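Local structure of dihydropteroate synthase (Mycobacterium smegmatis, 6OMZ) at residues P194-A199 and K229-T234. The protein probably catalyses the condensation of para-aminobenzoate with 6-hydroxymethyl-7,8-dihydropterin diphosphate to form 7,8-dihydropteroate, the immediate precursor of folate derivatives. The protein carries 1 engineered substitution. Residues are numbered along the deposited sequence; the frame is centred on the assembly and turned at random.
Sequences PGLGFA and KRFLGT. With PMM (pterin-6-yl-methyl-monophosphate), chain D.
The amine of K229 ties the 194-199 loop to the bound pterin. Its NZ donates to the backbone O of L196 at 2.8 Å and to the pterin carbonyl oxygen O4 of PMM at 2.6 Å, and G225 O takes a third bond, so three oxygens hold NZ. At L196 O the bond is bent, with a C=O...N angle of 138° and the donor tilted 20° from the carbonyl plane. K229 reaches this point with a chain bent at chi2 and again at chi4, which carries CD and CE past L196 O before the amine turns to the ligand.

F198 lies across the end of that chain at roughly a right angle. Its CB leaves the backbone away from the 229-234 segment, yet the ring swings back and presents an edge: CE1 sits 3.7 Å from K229 NZ, near the ring plane, and 3.6 Å from PMM N5, in that plane. Lysine and phenylalanine thus line the pocket of PMM, which is also hydrogen-bonded to D193, N121 and R269.

The apolar part of the contact is L196 CD1, which meets F231 CZ obliquely at 4.4 Å. Two waters bridge G197 and R230: water 1 lies 3.1 Å from G197 O and accepts from R230 NE at 3.0 Å, while water 2 links the same carbonyl to R230 NH2.

G195 to F198 form a type II turn in the loop after strand 190-193 of the TIM-barrel fold, and K229 is the N-cap residue of helix 230-235. L196 and F231 both rest on helix 202-210, and F231 also reaches I256 of helix 250-262.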
loop_
_atom_site.group_PDB
_atom_site.type_symbol
_atom_site.label_atom_id
_atom_site.label_comp_id
_atom_site.label_asym_id
_atom_site.label_seq_id
_atom_site.Cartn_x
_atom_site.Cartn_y
_atom_site.Cartn_z
ATOM N N PRO A 194 3.694 2.179 -7.812
ATOM C CA PRO A 194 4.992 2.840 -8.060
ATOM C C PRO A 194 5.880 2.976 -6.824
ATOM O O PRO A 194 7.034 3.398 -6.962
ATOM C CB PRO A 194 4.592 4.217 -8.601
ATOM C CG PRO A 194 3.232 4.486 -7.954
ATOM C CD PRO A 194 2.554 3.121 -7.909
ATOM N N GLY A 195 5.384 2.666 -5.634
ATOM C CA GLY A 195 6.212 2.709 -4.440
ATOM C C GLY A 195 6.706 4.107 -4.113
ATOM O O GLY A 195 7.914 4.319 -3.977
ATOM N N LEU A 196 5.785 5.067 -3.982
ATOM C CA LEU A 196 6.183 6.447 -3.731
ATOM C C LEU A 196 7.038 6.544 -2.470
ATOM O O LEU A 196 6.733 5.935 -1.444
ATOM C CB LEU A 196 4.939 7.337 -3.596
ATOM C CG LEU A 196 3.936 7.318 -4.752
ATOM C CD1 LEU A 196 2.706 8.169 -4.409
ATOM C CD2 LEU A 196 4.603 7.828 -6.027
ATOM N N GLY A 197 8.140 7.293 -2.554
ATOM C CA GLY A 197 8.995 7.516 -1.409
ATOM C C GLY A 197 9.996 6.415 -1.104
ATOM O O GLY A 197 10.930 6.647 -0.332
ATOM N N PHE A 198 9.836 5.228 -1.678
ATOM C CA PHE A 198 10.749 4.115 -1.414
ATOM C C PHE A 198 11.973 4.265 -2.311
ATOM O O PHE A 198 11.926 3.943 -3.501
ATOM C CB PHE A 198 10.048 2.785 -1.649
ATOM C CG PHE A 198 9.111 2.377 -0.544
ATOM C CD1 PHE A 198 7.804 2.838 -0.519
ATOM C CD2 PHE A 198 9.534 1.502 0.453
ATOM C CE1 PHE A 198 6.936 2.446 0.478
ATOM C CE2 PHE A 198 8.666 1.093 1.461
ATOM C CZ PHE A 198 7.362 1.574 1.479
ATOM N N ALA A 199 13.075 4.761 -1.736
ATOM C CA ALA A 199 14.297 5.082 -2.485
ATOM C C ALA A 199 13.981 6.018 -3.645
ATOM O O ALA A 199 14.497 5.876 -4.751
ATOM C CB ALA A 199 15.021 3.821 -2.976
ATOM N N LYS A 229 3.315 10.364 3.495
ATOM C CA LYS A 229 4.705 10.105 3.140
ATOM C C LYS A 229 5.548 11.380 3.218
ATOM O O LYS A 229 5.034 12.507 3.224
ATOM C CB LYS A 229 4.788 9.487 1.744
ATOM C CG LYS A 229 4.154 8.094 1.663
ATOM C CD LYS A 229 5.123 7.072 1.107
ATOM C CE LYS A 229 4.565 5.654 1.208
ATOM N NZ LYS A 229 4.394 5.039 -0.129
ATOM N N ARG A 230 6.865 11.179 3.261
ATOM C CA ARG A 230 7.810 12.257 3.530
ATOM C C ARG A 230 7.694 13.399 2.527
ATOM O O ARG A 230 7.865 14.568 2.900
ATOM C CB ARG A 230 9.231 11.688 3.546
ATOM C CG ARG A 230 10.316 12.677 3.981
ATOM C CD ARG A 230 11.664 11.979 4.294
ATOM N NE ARG A 230 12.285 11.372 3.111
ATOM C CZ ARG A 230 13.131 11.998 2.293
ATOM N NH1 ARG A 230 13.474 13.263 2.518
ATOM N NH2 ARG A 230 13.635 11.357 1.243
ATOM N N PHE A 231 7.430 13.092 1.248
ATOM C CA PHE A 231 7.332 14.166 0.256
ATOM C C PHE A 231 6.164 15.111 0.532
ATOM O O PHE A 231 6.221 16.279 0.128
ATOM C CB PHE A 231 7.256 13.600 -1.181
ATOM C CG PHE A 231 5.893 13.078 -1.630
ATOM C CD1 PHE A 231 5.229 12.074 -0.931
ATOM C CD2 PHE A 231 5.334 13.530 -2.827
ATOM C CE1 PHE A 231 4.020 11.571 -1.375
ATOM C CE2 PHE A 231 4.117 13.028 -3.289
ATOM C CZ PHE A 231 3.458 12.040 -2.558
ATOM N N LEU A 232 5.129 14.659 1.239
ATOM C CA LEU A 232 4.082 15.588 1.646
ATOM C C LEU A 232 4.555 16.483 2.781
ATOM O O LEU A 232 4.183 17.661 2.843
ATOM C CB LEU A 232 2.819 14.822 2.044
ATOM C CG LEU A 232 2.238 13.961 0.926
ATOM C CD1 LEU A 232 0.929 13.314 1.385
ATOM C CD2 LEU A 232 2.025 14.797 -0.329
ATOM N N GLY A 233 5.386 15.956 3.684
ATOM C CA GLY A 233 6.001 16.817 4.684
ATOM C C GLY A 233 6.851 17.896 4.041
ATOM O O GLY A 233 6.872 19.043 4.499
ATOM N N THR A 234 7.523 17.545 2.938
ATOM C CA THR A 234 8.364 18.484 2.199
ATOM C C THR A 234 7.519 19.508 1.458
ATOM O O THR A 234 7.785 20.714 1.520
ATOM C CB THR A 234 9.242 17.705 1.210
ATOM O OG1 THR A 234 10.080 16.797 1.935
ATOM C CG2 THR A 234 10.105 18.652 0.380
HETATM N N5 PMM D . 3.723 2.038 1.951
HETATM C C6 PMM D . 4.021 1.448 3.124
HETATM C C7 PMM D . 3.688 0.124 3.353
HETATM N N8 PMM D . 3.094 -0.673 2.457
HETATM N N1 PMM D . 2.271 -0.928 0.360
HETATM C C2 PMM D . 2.012 -0.437 -0.849
HETATM N N2 PMM D . 1.515 -1.239 -1.796
HETATM N N3 PMM D . 2.259 0.861 -1.196
HETATM C C4 PMM D . 2.807 1.811 -0.362
HETATM O O4 PMM D . 2.975 2.966 -0.742
HETATM C C4A PMM D . 3.134 1.309 0.989
HETATM C C8A PMM D . 2.832 -0.077 1.286
HETATM C C9 PMM D . 4.819 2.254 4.106
HETATM O O10 PMM D . 4.001 3.331 4.635
HETATM P PA PMM D . 3.097 3.313 5.993
HETATM O O1P PMM D . 2.427 4.638 6.026
HETATM O O2P PMM D . 2.086 2.168 5.905
HETATM O O3P PMM D . 4.019 3.083 7.183
HETATM O O HOH W 1 11.215 8.942 1.677
HETATM O O HOH W 2 13.572 8.589 -0.229
#